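Local structure of protein (alpha-2u-globulin) (Rattus norvegicus, 2A2U) at residues L71-R76 with N107-L112; T142-S147 with D169-D174. The protein probably carries small hydrophobic ligands in its lipocalin barrel and binds a hyaline droplet inducer. All coordinates share one frame; numbering follows the deposited sequence.

Contact 1: residues L71-R76 with N107-L112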
ATOM      1  N   LEU A  71      -7.785   8.008  -8.201  1.00 15.38           N
ATOM      2  CA  LEU A  71      -7.970   9.341  -7.653  1.00 15.38           C
ATOM      3  C   LEU A  71      -7.262   9.427  -6.301  1.00 15.38           C
ATOM      4  O   LEU A  71      -7.346   8.508  -5.501  1.00 15.38           O
ATOM      5  CB  LEU A  71      -9.455   9.616  -7.432  1.00 13.30           C
ATOM      6  CG  LEU A  71     -10.360   9.745  -8.652  1.00 13.30           C
ATOM      7  CD1 LEU A  71     -11.812   9.852  -8.187  1.00 13.30           C
ATOM      8  CD2 LEU A  71      -9.959  10.966  -9.481  1.00 13.30           C
ATOM      9  N   GLY A  72      -6.568  10.528  -6.048  1.00 14.84           N
ATOM     10  CA  GLY A  72      -5.901  10.697  -4.775  1.00 14.84           C
ATOM     11  C   GLY A  72      -6.720  11.676  -3.972  1.00 14.84           C
ATOM     12  O   GLY A  72      -7.229  12.634  -4.524  1.00 14.84           O
ATOM     13  N   PHE A  73      -6.853  11.447  -2.677  1.00 13.65           N
ATOM     14  CA  PHE A  73      -7.621  12.335  -1.826  1.00 13.65           C
ATOM     15  C   PHE A  73      -6.781  12.794  -0.646  1.00 13.65           C
ATOM     16  O   PHE A  73      -6.343  11.971   0.157  1.00 13.65           O
ATOM     17  CB  PHE A  73      -8.856  11.615  -1.280  1.00 13.54           C
ATOM     18  CG  PHE A  73      -9.871  11.256  -2.325  1.00 13.54           C
ATOM     19  CD1 PHE A  73      -9.738  10.095  -3.076  1.00 13.54           C
ATOM     20  CD2 PHE A  73     -10.980  12.073  -2.545  1.00 13.54           C
ATOM     21  CE1 PHE A  73     -10.688   9.756  -4.038  1.00 13.54           C
ATOM     22  CE2 PHE A  73     -11.937  11.739  -3.506  1.00 13.54           C
ATOM     23  CZ  PHE A  73     -11.788  10.579  -4.250  1.00 13.54           C
ATOM     24  N   LYS A  74      -6.532  14.096  -0.550  1.00 19.24           N
ATOM     25  CA  LYS A  74      -5.793  14.642   0.582  1.00 19.24           C
ATOM     26  C   LYS A  74      -6.833  15.312   1.454  1.00 19.24           C
ATOM     27  O   LYS A  74      -7.514  16.221   1.006  1.00 19.24           O
ATOM     28  CB  LYS A  74      -4.762  15.664   0.135  1.00 29.67           C
ATOM     29  CG  LYS A  74      -3.990  16.208   1.292  1.00 29.67           C
ATOM     30  CD  LYS A  74      -2.816  16.981   0.820  1.00 29.67           C
ATOM     31  CE  LYS A  74      -2.731  18.279   1.571  1.00 29.67           C
ATOM     32  NZ  LYS A  74      -1.481  19.024   1.281  1.00 29.67           N
ATOM     33  N   PHE A  75      -6.966  14.861   2.692  1.00 11.90           N
ATOM     34  CA  PHE A  75      -7.973  15.410   3.592  1.00 11.90           C
ATOM     35  C   PHE A  75      -7.500  15.401   5.035  1.00 11.90           C
ATOM     36  O   PHE A  75      -6.480  14.801   5.352  1.00 11.90           O
ATOM     37  CB  PHE A  75      -9.238  14.569   3.500  1.00 18.65           C
ATOM     38  CG  PHE A  75      -9.039  13.152   3.941  1.00 18.65           C
ATOM     39  CD1 PHE A  75      -8.450  12.222   3.086  1.00 18.65           C
ATOM     40  CD2 PHE A  75      -9.390  12.749   5.225  1.00 18.65           C
ATOM     41  CE1 PHE A  75      -8.209  10.912   3.505  1.00 18.65           C
ATOM     42  CE2 PHE A  75      -9.151  11.435   5.657  1.00 18.65           C
ATOM     43  CZ  PHE A  75      -8.558  10.517   4.792  1.00 18.65           C
ATOM     44  N   ARG A  76      -8.265  16.048   5.909  1.00 24.03           N
ATOM     45  CA  ARG A  76      -7.929  16.110   7.324  1.00 24.03           C
ATOM     46  C   ARG A  76      -8.982  15.423   8.151  1.00 24.03           C
ATOM     47  O   ARG A  76     -10.141  15.321   7.751  1.00 24.03           O
ATOM     48  CB  ARG A  76      -7.782  17.549   7.804  1.00 48.16           C
ATOM     49  CG  ARG A  76      -6.525  18.207   7.344  1.00 48.16           C
ATOM     50  CD  ARG A  76      -5.999  19.158   8.383  1.00 48.16           C
ATOM     51  NE  ARG A  76      -5.166  20.183   7.772  1.00 48.16           N
ATOM     52  CZ  ARG A  76      -5.651  21.290   7.217  1.00 48.16           C
ATOM     53  NH1 ARG A  76      -6.964  21.517   7.207  1.00 48.16           N
ATOM     54  NH2 ARG A  76      -4.831  22.143   6.618  1.00 48.16           N
ATOM     55  N   ASN A 107     -14.368  -0.004   0.772  1.00 22.48           N
ATOM     56  CA  ASN A 107     -15.299   1.000   0.280  1.00 22.48           C
ATOM     57  C   ASN A 107     -15.465   1.023  -1.223  1.00 22.48           C
ATOM     58  O   ASN A 107     -14.495   0.967  -1.967  1.00 22.48           O
ATOM     59  CB  ASN A 107     -14.852   2.399   0.706  1.00 15.68           C
ATOM     60  CG  ASN A 107     -14.724   2.544   2.196  1.00 15.68           C
ATOM     61  OD1 ASN A 107     -15.721   2.643   2.906  1.00 15.68           O
ATOM     62  ND2 ASN A 107     -13.487   2.602   2.682  1.00 15.68           N
ATOM     63  N   THR A 108     -16.706   1.167  -1.654  1.00 18.21           N
ATOM     64  CA  THR A 108     -17.029   1.270  -3.062  1.00 18.21           C
ATOM     65  C   THR A 108     -17.800   2.574  -3.211  1.00 18.21           C
ATOM     66  O   THR A 108     -18.790   2.797  -2.512  1.00 18.21           O
ATOM     67  CB  THR A 108     -17.875   0.078  -3.522  1.00 24.58           C
ATOM     68  OG1 THR A 108     -17.010  -1.025  -3.814  1.00 24.58           O
ATOM     69  CG2 THR A 108     -18.672   0.414  -4.758  1.00 24.58           C
ATOM     70  N   PHE A 109     -17.307   3.470  -4.057  1.00 11.66           N
ATOM     71  CA  PHE A 109     -17.991   4.740  -4.261  1.00 11.66           C
ATOM     72  C   PHE A 109     -18.127   5.152  -5.710  1.00 11.66           C
ATOM     73  O   PHE A 109     -17.420   4.645  -6.574  1.00 11.66           O
ATOM     74  CB  PHE A 109     -17.343   5.862  -3.452  1.00  7.30           C
ATOM     75  CG  PHE A 109     -15.970   6.232  -3.908  1.00  7.30           C
ATOM     76  CD1 PHE A 109     -15.784   7.163  -4.926  1.00  7.30           C
ATOM     77  CD2 PHE A 109     -14.860   5.696  -3.283  1.00  7.30           C
ATOM     78  CE1 PHE A 109     -14.509   7.552  -5.321  1.00  7.30           C
ATOM     79  CE2 PHE A 109     -13.584   6.073  -3.664  1.00  7.30           C
ATOM     80  CZ  PHE A 109     -13.406   7.014  -4.688  1.00  7.30           C
ATOM     81  N   THR A 110     -19.083   6.040  -5.968  1.00 14.29           N
ATOM     82  CA  THR A 110     -19.338   6.554  -7.309  1.00 14.29           C
ATOM     83  C   THR A 110     -19.570   8.054  -7.260  1.00 14.29           C
ATOM     84  O   THR A 110     -19.858   8.614  -6.206  1.00 14.29           O
ATOM     85  CB  THR A 110     -20.580   5.911  -7.941  1.00 22.91           C
ATOM     86  OG1 THR A 110     -21.698   6.055  -7.059  1.00 22.91           O
ATOM     87  CG2 THR A 110     -20.348   4.450  -8.206  1.00 22.91           C
ATOM     88  N   ILE A 111     -19.395   8.703  -8.403  1.00 22.48           N
ATOM     89  CA  ILE A 111     -19.603  10.137  -8.525  1.00 22.48           C
ATOM     90  C   ILE A 111     -21.040  10.289  -8.970  1.00 22.48           C
ATOM     91  O   ILE A 111     -21.385  10.040 -10.122  1.00 22.48           O
ATOM     92  CB  ILE A 111     -18.625  10.742  -9.535  1.00 27.79           C
ATOM     93  CG1 ILE A 111     -17.199  10.507  -9.034  1.00 27.79           C
ATOM     94  CG2 ILE A 111     -18.882  12.222  -9.696  1.00 27.79           C
ATOM     95  CD1 ILE A 111     -16.118  10.848 -10.017  1.00 27.79           C
ATOM     96  N   LEU A 112     -21.880  10.628  -8.007  1.00 28.50           N
ATOM     97  CA  LEU A 112     -23.306  10.770  -8.218  1.00 28.50           C
ATOM     98  C   LEU A 112     -23.696  11.929  -9.121  1.00 28.50           C
ATOM     99  O   LEU A 112     -24.446  11.737 -10.079  1.00 28.50           O
ATOM    100  CB  LEU A 112     -24.003  10.899  -6.867  1.00 23.84           C
ATOM    101  CG  LEU A 112     -25.342  10.195  -6.714  1.00 23.84           C
ATOM    102  CD1 LEU A 112     -25.174   8.728  -7.038  1.00 23.84           C
ATOM    103  CD2 LEU A 112     -25.846  10.367  -5.297  1.00 23.84           C
TER
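F73 and F109 reach toward each other from opposite directions and come together at F109 CZ, which lies 3.9 Å from F73 CE1 and equally close to F73 CZ. The two planes are nearly perpendicular, at 84°, and the ring centroids lie 5.9 Å apart, yet the approach is oblique, neither a stack nor an edge-to-face pair. With CG of F73 anti to its carbonyl carbon (chi1 -67°) and that of F109 in the crowded position between backbone N and carbonyl carbon (chi1 68°), both rings swing into the barrel interior and F109 CZ is brought against F73. L71, two residues before F73, also points toward F109, and its CD1 stops 4.6 Å from F109 CE1. I111 CD1 approaches L71 CD1 only loosely, at 4.8 Å. The contact is wholly apolar. M61 and I64 pack on F73; A90 and L124 pack on F109, whose ring also meets that of Y99 with the planes nearly parallel. Strands 70-78 and 106-114 are not paired in the sheet: 83-92 and 99-102 come between them. The lipocalin fold is an eight-stranded up-and-down antiparallel barrel, or calyx, with an apolar interior, and F73 and F109 are part of that interior.

Contact 2: residues T142-S147 with D169-D174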
ATOM      1  N   THR A 142     -15.629  25.800  -2.918  1.00 27.06           N
ATOM      2  CA  THR A 142     -15.639  26.918  -1.982  1.00 27.06           C
ATOM      3  C   THR A 142     -15.942  26.410  -0.581  1.00 27.06           C
ATOM      4  O   THR A 142     -16.520  25.338  -0.433  1.00 27.06           O
ATOM      5  CB  THR A 142     -16.705  27.948  -2.385  1.00 30.11           C
ATOM      6  OG1 THR A 142     -17.928  27.283  -2.725  1.00 30.11           O
ATOM      7  CG2 THR A 142     -16.236  28.732  -3.579  1.00 30.11           C
ATOM      8  N   LYS A 143     -15.560  27.182   0.435  1.00 26.69           N
ATOM      9  CA  LYS A 143     -15.781  26.802   1.830  1.00 26.69           C
ATOM     10  C   LYS A 143     -17.238  26.520   2.165  1.00 26.69           C
ATOM     11  O   LYS A 143     -17.535  25.821   3.127  1.00 26.69           O
ATOM     12  CB  LYS A 143     -15.197  27.842   2.784  1.00 86.48           C
ATOM     13  CG  LYS A 143     -13.748  27.575   3.152  1.00 86.48           C
ATOM     14  CD  LYS A 143     -13.173  28.704   3.991  1.00 86.48           C
ATOM     15  CE  LYS A 143     -11.743  28.407   4.426  1.00 86.48           C
ATOM     16  NZ  LYS A 143     -11.047  29.616   4.962  1.00 86.48           N
ATOM     17  N   ASP A 144     -18.148  27.061   1.367  1.00 20.32           N
ATOM     18  CA  ASP A 144     -19.569  26.821   1.573  1.00 20.32           C
ATOM     19  C   ASP A 144     -20.267  26.853   0.215  1.00 20.32           C
ATOM     20  O   ASP A 144     -19.690  27.285  -0.778  1.00 20.32           O
ATOM     21  CB  ASP A 144     -20.184  27.845   2.533  1.00 48.02           C
ATOM     22  CG  ASP A 144     -21.556  27.416   3.058  1.00 48.02           C
ATOM     23  OD1 ASP A 144     -21.942  26.247   2.875  1.00 48.02           O
ATOM     24  OD2 ASP A 144     -22.256  28.246   3.671  1.00 48.02           O
ATOM     25  N   LEU A 145     -21.488  26.345   0.161  1.00 27.83           N
ATOM     26  CA  LEU A 145     -22.219  26.313  -1.086  1.00 27.83           C
ATOM     27  C   LEU A 145     -23.618  26.864  -0.969  1.00 27.83           C
ATOM     28  O   LEU A 145     -24.155  27.027   0.128  1.00 27.83           O
ATOM     29  CB  LEU A 145     -22.301  24.885  -1.622  1.00 21.43           C
ATOM     30  CG  LEU A 145     -21.067  24.246  -2.237  1.00 21.43           C
ATOM     31  CD1 LEU A 145     -21.359  22.774  -2.407  1.00 21.43           C
ATOM     32  CD2 LEU A 145     -20.727  24.889  -3.567  1.00 21.43           C
ATOM     33  N   SER A 146     -24.204  27.079  -2.141  1.00 42.74           N
ATOM     34  CA  SER A 146     -25.552  27.585  -2.322  1.00 42.74           C
ATOM     35  C   SER A 146     -26.561  26.753  -1.532  1.00 42.74           C
ATOM     36  O   SER A 146     -26.451  25.527  -1.448  1.00 42.74           O
ATOM     37  CB  SER A 146     -25.867  27.546  -3.823  1.00 66.17           C
ATOM     38  OG  SER A 146     -27.241  27.702  -4.110  1.00 66.17           O
ATOM     39  N   SER A 147     -27.521  27.438  -0.921  1.00 32.82           N
ATOM     40  CA  SER A 147     -28.566  26.790  -0.143  1.00 32.82           C
ATOM     41  C   SER A 147     -29.356  25.856  -1.051  1.00 32.82           C
ATOM     42  O   SER A 147     -29.966  24.893  -0.596  1.00 32.82           O
ATOM     43  CB  SER A 147     -29.500  27.841   0.446  1.00 79.18           C
ATOM     44  OG  SER A 147     -29.703  27.616   1.828  1.00 79.18           O
ATOM     45  N   ASP A 169     -24.413  19.231   8.271  1.00 32.87           N
ATOM     46  CA  ASP A 169     -23.791  20.360   7.582  1.00 32.87           C
ATOM     47  C   ASP A 169     -22.504  20.718   8.330  1.00 32.87           C
ATOM     48  O   ASP A 169     -22.546  21.322   9.407  1.00 32.87           O
ATOM     49  CB  ASP A 169     -24.760  21.553   7.557  1.00 34.11           C
ATOM     50  CG  ASP A 169     -24.238  22.737   6.739  1.00 34.11           C
ATOM     51  OD1 ASP A 169     -23.043  22.765   6.378  1.00 34.11           O
ATOM     52  OD2 ASP A 169     -25.033  23.656   6.453  1.00 34.11           O
ATOM     53  N   LEU A 170     -21.364  20.364   7.739  1.00 29.62           N
ATOM     54  CA  LEU A 170     -20.067  20.612   8.354  1.00 29.62           C
ATOM     55  C   LEU A 170     -19.570  22.045   8.265  1.00 29.62           C
ATOM     56  O   LEU A 170     -18.574  22.378   8.909  1.00 29.62           O
ATOM     57  CB  LEU A 170     -19.004  19.691   7.760  1.00 18.74           C
ATOM     58  CG  LEU A 170     -19.165  18.178   7.858  1.00 18.74           C
ATOM     59  CD1 LEU A 170     -17.985  17.518   7.183  1.00 18.74           C
ATOM     60  CD2 LEU A 170     -19.240  17.753   9.305  1.00 18.74           C
ATOM     61  N   THR A 171     -20.239  22.885   7.475  1.00 40.09           N
ATOM     62  CA  THR A 171     -19.815  24.277   7.325  1.00 40.09           C
ATOM     63  C   THR A 171     -19.908  25.080   8.611  1.00 40.09           C
ATOM     64  O   THR A 171     -19.241  26.096   8.760  1.00 40.09           O
ATOM     65  CB  THR A 171     -20.607  25.013   6.244  1.00 28.85           C
ATOM     66  OG1 THR A 171     -21.995  25.026   6.592  1.00 28.85           O
ATOM     67  CG2 THR A 171     -20.416  24.346   4.907  1.00 28.85           C
ATOM     68  N   LYS A 172     -20.742  24.627   9.530  1.00 64.41           N
ATOM     69  CA  LYS A 172     -20.899  25.325  10.773  1.00 64.41           C
ATOM     70  C   LYS A 172     -19.884  24.942  11.853  1.00 64.41           C
ATOM     71  O   LYS A 172     -19.592  25.744  12.742  1.00 64.41           O
ATOM     72  CB  LYS A 172     -22.329  25.154  11.239  1.00121.36           C
ATOM     73  CG  LYS A 172     -23.385  25.809  10.410  1.00121.36           C
ATOM     74  CD  LYS A 172     -24.512  24.860   9.817  1.00121.36           C
ATOM     75  CE  LYS A 172     -25.858  25.650   9.665  1.00121.36           C
ATOM     76  NZ  LYS A 172     -27.071  24.817   9.816  1.00121.36           N
ATOM     77  N   THR A 173     -19.239  23.791  11.664  1.00 44.70           N
ATOM     78  CA  THR A 173     -18.220  23.284  12.588  1.00 44.70           C
ATOM     79  C   THR A 173     -16.769  23.529  12.144  1.00 44.70           C
ATOM     80  O   THR A 173     -16.513  24.141  11.101  1.00 44.70           O
ATOM     81  CB  THR A 173     -18.382  21.758  12.826  1.00 59.84           C
ATOM     82  OG1 THR A 173     -17.776  21.023  11.752  1.00 59.84           O
ATOM     83  CG2 THR A 173     -19.858  21.375  12.902  1.00 59.84           C
ATOM     84  N   ASP A 174     -15.825  23.065  12.964  1.00 62.91           N
ATOM     85  CA  ASP A 174     -14.408  23.208  12.653  1.00 62.91           C
ATOM     86  C   ASP A 174     -14.006  22.103  11.707  1.00 62.91           C
ATOM     87  O   ASP A 174     -13.962  20.931  12.086  1.00 62.91           O
ATOM     88  CB  ASP A 174     -13.532  23.116  13.905  1.00 78.64           C
ATOM     89  CG  ASP A 174     -12.043  23.061  13.573  1.00 78.64           C
ATOM     90  OD1 ASP A 174     -11.602  23.811  12.672  1.00 78.64           O
ATOM     91  OD2 ASP A 174     -11.313  22.267  14.202  1.00 78.64           O
TER
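T171 lies against D144 and the backbone of K143, with its side chain crossing that of D144 at about a right angle. T171 CB points toward the 142-147 loop and stands 3.8 Å from D144 OD1. From there the two branches part. The methyl, T171 CG2, makes the closest approach, 3.2 Å from D144 OD1, and it also meets K143 O at 3.7 Å. The hydroxyl turns back to its own segment: with chi1 at 61°, T171 OG1 sits between backbone N and carbonyl carbon and donates to D169 OD1 at 2.5 Å. T171 N gives a second bond to D169 OD1, 3.0 Å long, making an Asx turn; both donors arrive from the same face of the carboxylate, well out of its plane. Replacing T171 with an alanine would probably cost D169 OD1 its hydroxyl donor, leaving the backbone N bond of the Asx turn, and open a gap where the methyl lay against K143 O and D144. D144 comes to the threonine with CG anti to its own backbone N (chi1 -165°), and its OD1 takes a weak bond from L145 N. The stronger partner of D144 OD1 is K150 NZ, which also forms a salt bridge with D169 OD2 and so probably eases the repulsion between the two acids. K150 belongs to helix 147-158, N-capped by S146, so the helix is linked to the turn following strand 167-169, while L170 and T171 rest on strand 36-44 alongside.

Overall arrangement
Going from the N terminus, the chain first enters contact 1 on strand 70-78, runs through strands 83-92 and 99-102, and closes that loop on strand 106-114, inside the barrel. Only after strands 119-128 and 131-140 does contact 2 open; it closes beyond helix 147-158 and strand 167-169, at the protein surface. The two contacts therefore follow in series, neither nested nor crossed, with centres about 19 Å apart and nearest atoms about 8 Å apart. The C83-C176 disulfide relates them: it starts between the segments of contact 1 and ends just past contact 2, so it crosses the first loop and encloses the second, tying the C-terminal tail to the barrel wall.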